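Local coordinates for protein enterotoxin SEN variant (Staphylococcus aureus, PDB 6KRY) that probably acts as a superantigen toxin of the staphylococcal and streptococcal toxin family, at residues E133-K141 with L149-L160. Numbering follows the deposited sequence.
Sequences EGFVIKTKK and LDTKVRFKLENL
F135 lays one face of its ring against the side chain of K156, whose CD sits 4.2 Å from the centroid of the F135 ring, a CH-pi contact over the face but off the ring centre. L157 CD2 borders the same ring at its edge, 4.3 Å from F135 CE2, while L160 CD1 approaches obliquely. A bend at chi2 brings CD of K156 over the ring; its ammonium stays far enough from the ring that any cation-pi attraction is weak. Further along the strand, I137 shows how one branched residue can serve several helix positions. With CG1 flanked by the backbone N and C (chi1 63°), CD1 extends to L149 CD2 at 3.8 Å and V153 CG2 at 3.9 Å, and the CG2 branch rests on K152 CB at 4.0 Å. One helical turn before K156, the extended chain of K152 carries NZ to K138 O, 2.8 Å away, nearly in line with the carbonyl (160°). E148 also forms a salt bridge with that ammonium and a hydrogen bond with T139 OG1, so its carboxylate links helix and strand. This is the helix-on-sheet packing of the beta-grasp domain: the helical segment 149-160, part of helix 146-161, runs at 143° to strand 135-139, nearer antiparallel than crossed. Residues 135-139 belong to strand 130-139, at one edge of the five-stranded mixed sheet; strand 114-127 pairs with that strand and adds V123 beside F135 and I121 beside L149. Strand 173-180 continues the apolar layer with I176 against V153, and helix 15-26 flanks the helix through Y25, which touches R154.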
loop_
_atom_site.group_PDB
_atom_site.type_symbol
_atom_site.label_atom_id
_atom_site.label_comp_id
_atom_site.label_asym_id
_atom_site.label_seq_id
_atom_site.Cartn_x
_atom_site.Cartn_y
_atom_site.Cartn_z
ATOM N N GLU A 133 -21.554 0.095 -8.289
ATOM C CA GLU A 133 -21.053 1.435 -8.687
ATOM C C GLU A 133 -19.525 1.314 -8.799
ATOM O O GLU A 133 -18.873 0.765 -7.900
ATOM C CB GLU A 133 -21.525 2.454 -7.636
ATOM C CG GLU A 133 -21.498 3.910 -8.066
ATOM C CD GLU A 133 -21.426 4.973 -6.959
ATOM O OE1 GLU A 133 -21.831 4.681 -5.800
ATOM O OE2 GLU A 133 -20.996 6.127 -7.256
ATOM N N GLY A 134 -18.951 1.725 -9.929
ATOM C CA GLY A 134 -17.501 1.769 -10.060
ATOM C C GLY A 134 -16.958 3.051 -9.459
ATOM O O GLY A 134 -17.713 3.949 -9.110
ATOM N N PHE A 135 -15.621 3.175 -9.393
ATOM C CA PHE A 135 -15.000 4.430 -9.012
ATOM C C PHE A 135 -13.600 4.483 -9.633
ATOM O O PHE A 135 -13.141 3.499 -10.194
ATOM C CB PHE A 135 -15.000 4.610 -7.494
ATOM C CG PHE A 135 -14.261 3.571 -6.703
ATOM C CD1 PHE A 135 -12.874 3.622 -6.580
ATOM C CD2 PHE A 135 -14.956 2.574 -6.051
ATOM C CE1 PHE A 135 -12.220 2.698 -5.793
ATOM C CE2 PHE A 135 -14.282 1.621 -5.305
ATOM C CZ PHE A 135 -12.920 1.700 -5.165
ATOM N N VAL A 136 -12.942 5.638 -9.537
ATOM C CA VAL A 136 -11.596 5.750 -10.002
ATOM C C VAL A 136 -10.706 6.126 -8.830
ATOM O O VAL A 136 -11.153 6.589 -7.830
ATOM C CB VAL A 136 -11.419 6.755 -11.150
ATOM C CG1 VAL A 136 -12.383 6.468 -12.288
ATOM C CG2 VAL A 136 -11.541 8.171 -10.655
ATOM N N ILE A 137 -9.411 5.892 -9.021
ATOM C CA ILE A 137 -8.345 6.418 -8.175
ATOM C C ILE A 137 -7.386 7.128 -9.135
ATOM O O ILE A 137 -7.429 6.894 -10.359
ATOM C CB ILE A 137 -7.650 5.306 -7.372
ATOM C CG1 ILE A 137 -6.974 4.316 -8.319
ATOM C CG2 ILE A 137 -8.620 4.608 -6.424
ATOM C CD1 ILE A 137 -6.115 3.289 -7.635
ATOM N N LYS A 138 -6.559 8.010 -8.597
ATOM C CA LYS A 138 -5.732 8.846 -9.405
ATOM C C LYS A 138 -4.302 8.828 -8.886
ATOM O O LYS A 138 -4.064 8.576 -7.727
ATOM C CB LYS A 138 -6.228 10.287 -9.345
ATOM C CG LYS A 138 -7.630 10.452 -9.891
ATOM C CD LYS A 138 -8.117 11.873 -9.936
ATOM C CE LYS A 138 -9.620 11.868 -10.093
ATOM N NZ LYS A 138 -10.056 13.121 -10.728
ATOM N N THR A 139 -3.368 9.093 -9.791
ATOM C CA THR A 139 -1.940 9.228 -9.458
ATOM C C THR A 139 -1.327 10.254 -10.408
ATOM O O THR A 139 -1.815 10.440 -11.530
ATOM C CB THR A 139 -1.188 7.893 -9.514
ATOM O OG1 THR A 139 0.156 8.048 -9.071
ATOM C CG2 THR A 139 -1.146 7.282 -10.893
ATOM N N LYS A 140 -0.257 10.876 -9.936
ATOM C CA LYS A 140 0.485 11.817 -10.735
ATOM C C LYS A 140 1.760 11.183 -11.293
ATOM O O LYS A 140 2.605 11.896 -11.840
ATOM C CB LYS A 140 0.829 13.058 -9.909
ATOM C CG LYS A 140 -0.215 14.163 -9.996
ATOM C CD LYS A 140 0.181 15.327 -10.912
ATOM C CE LYS A 140 -0.748 16.518 -10.754
ATOM N NZ LYS A 140 -0.184 17.748 -11.358
ATOM N N LYS A 141 1.891 9.869 -11.174
ATOM C CA LYS A 141 3.131 9.140 -11.463
ATOM C C LYS A 141 2.950 8.245 -12.675
ATOM O O LYS A 141 1.937 7.565 -12.765
ATOM C CB LYS A 141 3.509 8.274 -10.268
ATOM C CG LYS A 141 3.621 9.046 -8.957
ATOM C CD LYS A 141 3.989 8.196 -7.757
ATOM C CE LYS A 141 4.208 9.067 -6.532
ATOM N NZ LYS A 141 4.021 8.344 -5.278
ATOM N N LEU A 149 -1.645 2.121 -5.387
ATOM C CA LEU A 149 -2.963 1.787 -6.008
ATOM C C LEU A 149 -3.839 0.978 -5.039
ATOM O O LEU A 149 -5.014 1.296 -4.857
ATOM C CB LEU A 149 -2.769 1.012 -7.317
ATOM C CG LEU A 149 -1.917 1.697 -8.381
ATOM C CD1 LEU A 149 -1.895 0.889 -9.670
ATOM C CD2 LEU A 149 -2.418 3.127 -8.645
ATOM N N ASP A 150 -3.264 -0.086 -4.459
ATOM C CA ASP A 150 -3.934 -0.985 -3.527
ATOM C C ASP A 150 -4.467 -0.189 -2.326
ATOM O O ASP A 150 -5.617 -0.333 -1.923
ATOM C CB ASP A 150 -2.983 -2.095 -3.086
ATOM C CG ASP A 150 -3.608 -3.297 -2.415
ATOM O OD1 ASP A 150 -4.840 -3.477 -2.532
ATOM O OD2 ASP A 150 -2.826 -4.051 -1.784
ATOM N N THR A 151 -3.632 0.670 -1.755
ATOM C CA THR A 151 -4.006 1.400 -0.586
ATOM C C THR A 151 -5.174 2.341 -0.892
ATOM O O THR A 151 -6.121 2.396 -0.125
ATOM C CB THR A 151 -2.831 2.205 -0.026
ATOM O OG1 THR A 151 -1.801 1.295 0.333
ATOM C CG2 THR A 151 -3.249 3.010 1.177
ATOM N N LYS A 152 -5.094 3.075 -2.015
ATOM C CA LYS A 152 -6.158 3.994 -2.409
ATOM C C LYS A 152 -7.492 3.259 -2.637
ATOM O O LYS A 152 -8.560 3.700 -2.158
ATOM C CB LYS A 152 -5.722 4.762 -3.651
ATOM C CG LYS A 152 -4.710 5.846 -3.359
ATOM C CD LYS A 152 -4.256 6.586 -4.578
ATOM C CE LYS A 152 -3.456 7.802 -4.162
ATOM N NZ LYS A 152 -2.683 8.400 -5.283
ATOM N N VAL A 153 -7.441 2.086 -3.266
ATOM C CA VAL A 153 -8.645 1.243 -3.402
ATOM C C VAL A 153 -9.164 0.760 -2.031
ATOM O O VAL A 153 -10.379 0.862 -1.751
ATOM C CB VAL A 153 -8.370 0.042 -4.321
ATOM C CG1 VAL A 153 -9.527 -0.934 -4.386
ATOM C CG2 VAL A 153 -8.095 0.530 -5.719
ATOM N N ARG A 154 -8.281 0.198 -1.202
ATOM C CA ARG A 154 -8.692 -0.374 0.049
ATOM C C ARG A 154 -9.331 0.698 0.945
ATOM O O ARG A 154 -10.351 0.411 1.624
ATOM C CB ARG A 154 -7.535 -1.097 0.721
ATOM C CG ARG A 154 -7.192 -2.414 0.055
ATOM C CD ARG A 154 -6.204 -3.221 0.870
ATOM N NE ARG A 154 -5.568 -4.243 0.046
ATOM C CZ ARG A 154 -5.085 -5.378 0.489
ATOM N NH1 ARG A 154 -5.428 -5.838 1.683
ATOM N NH2 ARG A 154 -4.249 -6.047 -0.285
ATOM N N PHE A 155 -8.784 1.921 0.922
ATOM C CA PHE A 155 -9.332 3.002 1.703
ATOM C C PHE A 155 -10.804 3.241 1.292
ATOM O O PHE A 155 -11.702 3.398 2.119
ATOM C CB PHE A 155 -8.461 4.239 1.488
ATOM C CG PHE A 155 -8.812 5.343 2.436
ATOM C CD1 PHE A 155 -8.319 5.328 3.724
ATOM C CD2 PHE A 155 -9.725 6.331 2.060
ATOM C CE1 PHE A 155 -8.697 6.319 4.619
ATOM C CE2 PHE A 155 -10.074 7.350 2.939
ATOM C CZ PHE A 155 -9.577 7.322 4.226
ATOM N N LYS A 156 -11.044 3.267 -0.014
ATOM C CA LYS A 156 -12.398 3.490 -0.537
ATOM C C LYS A 156 -13.306 2.293 -0.232
ATOM O O LYS A 156 -14.480 2.441 0.177
ATOM C CB LYS A 156 -12.307 3.746 -2.030
ATOM C CG LYS A 156 -11.986 5.178 -2.398
ATOM C CD LYS A 156 -13.091 5.778 -3.257
ATOM C CE LYS A 156 -14.468 5.473 -2.695
ATOM N NZ LYS A 156 -15.418 6.581 -2.955
ATOM N N LEU A 157 -12.772 1.085 -0.333
ATOM C CA LEU A 157 -13.589 -0.075 0.006
ATOM C C LEU A 157 -13.942 -0.071 1.497
ATOM O O LEU A 157 -15.047 -0.568 1.890
ATOM C CB LEU A 157 -12.889 -1.388 -0.347
ATOM C CG LEU A 157 -12.634 -1.666 -1.814
ATOM C CD1 LEU A 157 -11.840 -2.957 -1.980
ATOM C CD2 LEU A 157 -13.915 -1.725 -2.624
ATOM N N GLU A 158 -13.023 0.368 2.350
ATOM C CA GLU A 158 -13.309 0.363 3.797
ATOM C C GLU A 158 -14.462 1.352 4.024
ATOM O O GLU A 158 -15.353 1.077 4.794
ATOM C CB GLU A 158 -12.072 0.701 4.628
ATOM C CG GLU A 158 -12.339 0.852 6.117
ATOM C CD GLU A 158 -12.982 -0.353 6.789
ATOM O OE1 GLU A 158 -13.775 -0.147 7.770
ATOM O OE2 GLU A 158 -12.688 -1.473 6.339
ATOM N N ASN A 159 -14.412 2.495 3.331
ATOM C CA ASN A 159 -15.416 3.536 3.516
ATOM C C ASN A 159 -16.787 3.016 3.038
ATOM O O ASN A 159 -17.779 3.192 3.746
ATOM C CB ASN A 159 -15.030 4.841 2.829
ATOM C CG ASN A 159 -16.123 5.881 2.979
ATOM O OD1 ASN A 159 -16.966 5.990 2.106
ATOM N ND2 ASN A 159 -16.167 6.574 4.103
ATOM N N LEU A 160 -16.843 2.355 1.871
ATOM C CA LEU A 160 -18.118 1.976 1.223
ATOM C C LEU A 160 -18.666 0.649 1.761
ATOM O O LEU A 160 -19.894 0.504 1.819
ATOM C CB LEU A 160 -17.929 1.868 -0.296
ATOM C CG LEU A 160 -17.488 3.146 -1.025
ATOM C CD1 LEU A 160 -17.154 2.860 -2.473
ATOM C CD2 LEU A 160 -18.537 4.240 -0.929
#